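Local coordinates for quinone oxidoreductase (PDB 1QOR), which catalyses the NADPH-dependent one-electron reduction of quinones to semiquinones, working as a homodimer of the zinc-containing alcohol dehydrogenase family, at residues I5-H10 and E14-V19; K36-N41 and Y302-A307. All blocks are in the same frame, centred on the assembly; numbering follows the deposited sequence.

Contact 1: I5-H10 and E14-V19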
loop_
_atom_site.group_PDB
_atom_site.type_symbol
_atom_site.label_atom_id
_atom_site.label_comp_id
_atom_site.label_asym_id
_atom_site.label_seq_id
_atom_site.Cartn_x
_atom_site.Cartn_y
_atom_site.Cartn_z
ATOM N N ILE A 5 -29.152 21.379 10.178
ATOM C CA ILE A 5 -29.714 20.431 9.234
ATOM C C ILE A 5 -29.541 19.080 9.894
ATOM O O ILE A 5 -28.538 18.836 10.583
ATOM C CB ILE A 5 -28.942 20.408 7.887
ATOM C CG1 ILE A 5 -29.134 21.724 7.130
ATOM C CG2 ILE A 5 -29.392 19.242 7.037
ATOM C CD1 ILE A 5 -30.576 22.027 6.760
ATOM N N GLU A 6 -30.527 18.213 9.735
ATOM C CA GLU A 6 -30.388 16.882 10.286
ATOM C C GLU A 6 -31.147 15.869 9.481
ATOM O O GLU A 6 -31.934 16.228 8.606
ATOM C CB GLU A 6 -30.751 16.840 11.767
ATOM C CG GLU A 6 -32.183 17.080 12.079
ATOM C CD GLU A 6 -32.460 16.865 13.558
ATOM O OE1 GLU A 6 -31.741 17.491 14.393
ATOM O OE2 GLU A 6 -33.387 16.071 13.863
ATOM N N PHE A 7 -30.759 14.613 9.642
ATOM C CA PHE A 7 -31.421 13.527 8.933
ATOM C C PHE A 7 -31.699 12.409 9.960
ATOM O O PHE A 7 -30.947 12.220 10.913
ATOM C CB PHE A 7 -30.622 13.070 7.674
ATOM C CG PHE A 7 -29.282 12.452 7.972
ATOM C CD1 PHE A 7 -28.170 13.250 8.261
ATOM C CD2 PHE A 7 -29.125 11.061 7.963
ATOM C CE1 PHE A 7 -26.909 12.664 8.539
ATOM C CE2 PHE A 7 -27.889 10.462 8.237
ATOM C CZ PHE A 7 -26.776 11.272 8.527
ATOM N N HIS A 8 -32.864 11.788 9.816
ATOM C CA HIS A 8 -33.366 10.740 10.703
ATOM C C HIS A 8 -33.243 9.352 10.076
ATOM O O HIS A 8 -33.501 8.343 10.748
ATOM C CB HIS A 8 -34.856 11.016 11.035
ATOM C CG HIS A 8 -35.084 12.248 11.870
ATOM N ND1 HIS A 8 -35.987 12.286 12.914
ATOM C CD2 HIS A 8 -34.523 13.484 11.817
ATOM C CE1 HIS A 8 -35.976 13.490 13.466
ATOM N NE2 HIS A 8 -35.096 14.235 12.819
ATOM N N LYS A 9 -32.858 9.302 8.803
ATOM C CA LYS A 9 -32.721 8.037 8.092
ATOM C C LYS A 9 -31.767 8.240 6.934
ATOM O O LYS A 9 -31.632 9.366 6.444
ATOM C CB LYS A 9 -34.073 7.595 7.515
ATOM C CG LYS A 9 -34.730 8.667 6.650
ATOM C CD LYS A 9 -36.015 8.214 6.004
ATOM C CE LYS A 9 -35.754 6.976 5.167
ATOM N NZ LYS A 9 -36.832 6.725 4.123
ATOM N N HIS A 10 -31.131 7.169 6.479
ATOM C CA HIS A 10 -30.242 7.269 5.346
ATOM C C HIS A 10 -30.965 7.319 4.018
ATOM O O HIS A 10 -32.036 6.736 3.858
ATOM C CB HIS A 10 -29.237 6.149 5.360
ATOM C CG HIS A 10 -28.171 6.366 6.370
ATOM N ND1 HIS A 10 -27.873 5.448 7.350
ATOM C CD2 HIS A 10 -27.414 7.455 6.631
ATOM C CE1 HIS A 10 -26.987 5.966 8.183
ATOM N NE2 HIS A 10 -26.690 7.184 7.768
ATOM N N GLU A 14 -33.021 14.318 -0.407
ATOM C CA GLU A 14 -34.321 14.598 0.156
ATOM C C GLU A 14 -34.448 14.265 1.649
ATOM O O GLU A 14 -35.340 14.786 2.294
ATOM C CB GLU A 14 -35.413 13.896 -0.628
ATOM C CG GLU A 14 -35.511 12.412 -0.348
ATOM C CD GLU A 14 -34.371 11.561 -0.966
ATOM O OE1 GLU A 14 -33.632 12.062 -1.862
ATOM O OE2 GLU A 14 -34.225 10.367 -0.546
ATOM N N VAL A 15 -33.560 13.474 2.241
ATOM C CA VAL A 15 -33.720 13.188 3.672
ATOM C C VAL A 15 -33.203 14.307 4.559
ATOM O O VAL A 15 -33.325 14.233 5.770
ATOM C CB VAL A 15 -33.006 11.890 4.126
ATOM C CG1 VAL A 15 -33.404 10.735 3.252
ATOM C CG2 VAL A 15 -31.484 12.066 4.149
ATOM N N LEU A 16 -32.597 15.334 3.995
ATOM C CA LEU A 16 -32.050 16.378 4.855
ATOM C C LEU A 16 -33.151 17.346 5.278
ATOM O O LEU A 16 -33.949 17.773 4.435
ATOM C CB LEU A 16 -30.909 17.119 4.134
ATOM C CG LEU A 16 -29.620 16.336 3.824
ATOM C CD1 LEU A 16 -28.713 17.229 3.024
ATOM C CD2 LEU A 16 -28.909 15.839 5.103
ATOM N N GLN A 17 -33.212 17.685 6.568
ATOM C CA GLN A 17 -34.240 18.614 7.030
ATOM C C GLN A 17 -33.731 19.680 7.989
ATOM O O GLN A 17 -32.901 19.403 8.857
ATOM C CB GLN A 17 -35.450 17.859 7.619
ATOM C CG GLN A 17 -35.224 17.115 8.937
ATOM C CD GLN A 17 -36.482 16.324 9.399
ATOM O OE1 GLN A 17 -37.055 16.585 10.478
ATOM N NE2 GLN A 17 -36.906 15.359 8.583
ATOM N N ALA A 18 -34.140 20.926 7.754
ATOM C CA ALA A 18 -33.735 22.034 8.615
ATOM C C ALA A 18 -34.577 21.950 9.887
ATOM O O ALA A 18 -35.759 21.581 9.828
ATOM C CB ALA A 18 -33.965 23.339 7.907
ATOM N N VAL A 19 -33.974 22.195 11.044
ATOM C CA VAL A 19 -34.732 22.139 12.298
ATOM C C VAL A 19 -34.252 23.201 13.247
ATOM O O VAL A 19 -33.058 23.475 13.321
ATOM C CB VAL A 19 -34.656 20.736 13.043
ATOM C CG1 VAL A 19 -34.995 19.585 12.100
ATOM C CG2 VAL A 19 -33.316 20.520 13.734
HETATM O O HOH W 1 -34.601 12.584 7.716
#
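Glu6 and Gln17 form the antiparallel hydrogen-bonded pair that zips the two segments together. Glu6 N gives its hydrogen to Gln17 O at 2.8 Å, and Gln17 N returns one to Glu6 O at 2.8 Å; N-H...O angles of 158° and 157° show that both are fairly straight. One pair further back, Ile5 and Ala18 meet as a non-hydrogen-bonded pair, where the terminal CD1 of Ile5 lies 3.8 Å from Ala18 CB. The other branch, Ile5 CG2, lies 3.9 Å from Leu16 CB, the two side chains crossing at about a right angle.

On the face that carries Glu6 and Gln17, the carboxylate chain of Glu6 runs across Val19, with OE1 3.5 Å from Val19 CG2. Its CG sits between the backbone N and the carbonyl carbon (chi1 68°), and the chain then extends to bring OE2 2.7 Å from His8 NE2. That hydrogen bond uses the anti lone pair of OE2 and is bent, while OE1 pairs with Arg4 in a salt bridge.

Beyond the paired residues a water links the two segments, accepting from His8 N and donating to Val15 O. Val15 CG2 packs 3.8 Å from Phe7 CB, and Leu16 CD2 lies alongside Phe7. The Phe7 side chain reaches Ile47 of helix 42-49, and Leu16 touches His311 of helix 307-315. Two short strands, 3-6 and 17-20, joined by a loop that includes a short 3-10 segment, make this a beta hairpin at the N-terminus, seated on two helices.

Contact 2: K36-N41 and Y302-A307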
loop_
_atom_site.group_PDB
_atom_site.type_symbol
_atom_site.label_atom_id
_atom_site.label_comp_id
_atom_site.label_asym_id
_atom_site.label_seq_id
_atom_site.Cartn_x
_atom_site.Cartn_y
_atom_site.Cartn_z
ATOM N N LYS A 36 -20.528 31.566 9.843
ATOM C CA LYS A 36 -20.740 32.602 8.800
ATOM C C LYS A 36 -20.714 31.965 7.424
ATOM O O LYS A 36 -21.387 32.428 6.498
ATOM C CB LYS A 36 -19.622 33.639 8.851
ATOM C CG LYS A 36 -19.482 34.328 10.201
ATOM C CD LYS A 36 -20.741 35.087 10.430
ATOM C CE LYS A 36 -20.762 35.750 11.759
ATOM N NZ LYS A 36 -22.107 36.413 11.881
ATOM N N ALA A 37 -19.887 30.929 7.287
ATOM C CA ALA A 37 -19.772 30.183 6.034
ATOM C C ALA A 37 -19.528 28.706 6.408
ATOM O O ALA A 37 -18.760 28.419 7.322
ATOM C CB ALA A 37 -18.634 30.749 5.165
ATOM N N ILE A 38 -20.186 27.795 5.695
ATOM C CA ILE A 38 -20.106 26.350 5.955
ATOM C C ILE A 38 -19.607 25.593 4.708
ATOM O O ILE A 38 -20.188 25.725 3.627
ATOM C CB ILE A 38 -21.549 25.802 6.314
ATOM C CG1 ILE A 38 -22.125 26.580 7.514
ATOM C CG2 ILE A 38 -21.539 24.259 6.577
ATOM C CD1 ILE A 38 -23.611 26.329 7.753
ATOM N N GLY A 39 -18.577 24.772 4.871
ATOM C CA GLY A 39 -18.071 24.038 3.735
ATOM C C GLY A 39 -18.913 22.821 3.416
ATOM O O GLY A 39 -19.588 22.265 4.298
ATOM N N ILE A 40 -18.957 22.460 2.137
ATOM C CA ILE A 40 -19.656 21.270 1.679
ATOM C C ILE A 40 -18.523 20.318 1.254
ATOM O O ILE A 40 -17.531 20.732 0.618
ATOM C CB ILE A 40 -20.583 21.571 0.486
ATOM C CG1 ILE A 40 -21.707 22.518 0.959
ATOM C CG2 ILE A 40 -21.125 20.245 -0.149
ATOM C CD1 ILE A 40 -22.588 23.036 -0.129
ATOM N N ASN A 41 -18.647 19.054 1.614
ATOM C CA ASN A 41 -17.587 18.102 1.298
ATOM C C ASN A 41 -18.214 16.817 0.823
ATOM O O ASN A 41 -19.314 16.433 1.294
ATOM C CB ASN A 41 -16.690 17.887 2.516
ATOM C CG ASN A 41 -15.795 19.079 2.784
ATOM O OD1 ASN A 41 -14.816 19.301 2.081
ATOM N ND2 ASN A 41 -16.111 19.849 3.814
ATOM N N TYR A 302 -25.194 28.381 -1.346
ATOM C CA TYR A 302 -26.585 28.056 -1.103
ATOM C C TYR A 302 -26.971 28.424 0.312
ATOM O O TYR A 302 -26.128 28.414 1.223
ATOM C CB TYR A 302 -26.798 26.557 -1.256
ATOM C CG TYR A 302 -26.218 25.967 -2.504
ATOM C CD1 TYR A 302 -24.896 25.552 -2.547
ATOM C CD2 TYR A 302 -27.005 25.762 -3.626
ATOM C CE1 TYR A 302 -24.372 24.931 -3.687
ATOM C CE2 TYR A 302 -26.491 25.148 -4.769
ATOM C CZ TYR A 302 -25.183 24.736 -4.786
ATOM O OH TYR A 302 -24.698 24.095 -5.898
ATOM N N PRO A 303 -28.231 28.858 0.505
ATOM C CA PRO A 303 -28.662 29.205 1.876
ATOM C C PRO A 303 -28.535 27.871 2.696
ATOM O O PRO A 303 -28.717 26.789 2.128
ATOM C CB PRO A 303 -30.156 29.535 1.679
ATOM C CG PRO A 303 -30.284 29.878 0.203
ATOM C CD PRO A 303 -29.328 28.980 -0.484
ATOM N N LEU A 304 -28.228 27.922 3.988
ATOM C CA LEU A 304 -28.155 26.683 4.786
ATOM C C LEU A 304 -29.374 25.760 4.609
ATOM O O LEU A 304 -29.236 24.540 4.451
ATOM C CB LEU A 304 -28.016 27.005 6.279
ATOM C CG LEU A 304 -28.193 25.853 7.289
ATOM C CD1 LEU A 304 -27.298 24.696 6.944
ATOM C CD2 LEU A 304 -27.814 26.329 8.664
ATOM N N LYS A 305 -30.569 26.342 4.610
ATOM C CA LYS A 305 -31.785 25.558 4.458
ATOM C C LYS A 305 -31.916 24.858 3.112
ATOM O O LYS A 305 -32.755 23.983 2.971
ATOM C CB LYS A 305 -33.019 26.394 4.770
ATOM C CG LYS A 305 -33.212 27.619 3.860
ATOM C CD LYS A 305 -34.017 27.275 2.593
ATOM C CE LYS A 305 -34.390 28.532 1.780
ATOM N NZ LYS A 305 -34.915 28.173 0.404
ATOM N N ASP A 306 -31.103 25.224 2.130
ATOM C CA ASP A 306 -31.162 24.542 0.842
ATOM C C ASP A 306 -30.052 23.494 0.685
ATOM O O ASP A 306 -29.619 23.168 -0.444
ATOM C CB ASP A 306 -31.158 25.535 -0.328
ATOM C CG ASP A 306 -32.454 26.349 -0.414
ATOM O OD1 ASP A 306 -33.524 25.836 0.024
ATOM O OD2 ASP A 306 -32.398 27.517 -0.898
ATOM N N ALA A 307 -29.628 22.946 1.829
ATOM C CA ALA A 307 -28.604 21.907 1.867
ATOM C C ALA A 307 -28.956 20.757 0.897
ATOM O O ALA A 307 -28.073 20.217 0.219
ATOM C CB ALA A 307 -28.403 21.411 3.277
#
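Tyr302 opens the contact: its ring atom CD1 lies 4.2 Å from Ile40 CD1, the methyl coming obliquely to the ring and the two side chains crossing at about a right angle. Pro303 follows, ending strand 301-303; its carbonyl O accepts from Asp306 N at 2.9 Å, a bond that closes the turn into the short 3-10 segment 304-305.

Leu304 makes the second touch. Its CD1 lies 4.1 Å from Ile38 CD1, methyl against methyl, with CG anti to the backbone N (chi1 169°) carrying the branch toward the strand. From the other side, Ile38 and Ile40 each send CD1 out at the end of an extended CG1 branch (chi2 168° in Ile38), and the two residues, separated in sequence by Gly39 alone, both point their side chains toward 302-307. Asn41, next along that segment, lies in the NADPH pocket. Further on, Lys305 NZ and Asp306 OD1 form a salt bridge within the segment, the nitrogen 20° out of the carboxylate plane. Asp306 then occupies the N-cap position before helix 307-315, without a capping bond from its side chain.

The backbones stay well apart, Ile38 and Leu304 being 8.1 Å between CA atoms, and only 113 Å² is buried in all. Strand 324-326 explains this spacing: it pairs antiparallel with 37-39 and parallel with 301-303, and Leu325 touches all four contacting side chains. Helix 307-315 covers the Ile40-Tyr302 end through Ala310.

In the fold
Contact 1 closes before contact 2 opens along the chain, and their centres are about 14 Å apart on the same side of the chain's centre. They meet directly: Ile5 CG1 packs 3.5 Å from Leu304 CD1, and Leu16 comes close to the backbone of Ala307. Leu304 is therefore a side chain that touches both, and the hairpin also packs on Ala307 at the start of helix 307-315, with strands 37-39 and 301-303 belonging to the mixed sheet. Contact 2 joins parts 261 residues apart, so residues after the Rossmann-type parallel sheet return to the GroES-like region, near the bound NADPH, while contact 1 is local in sequence and lies further out.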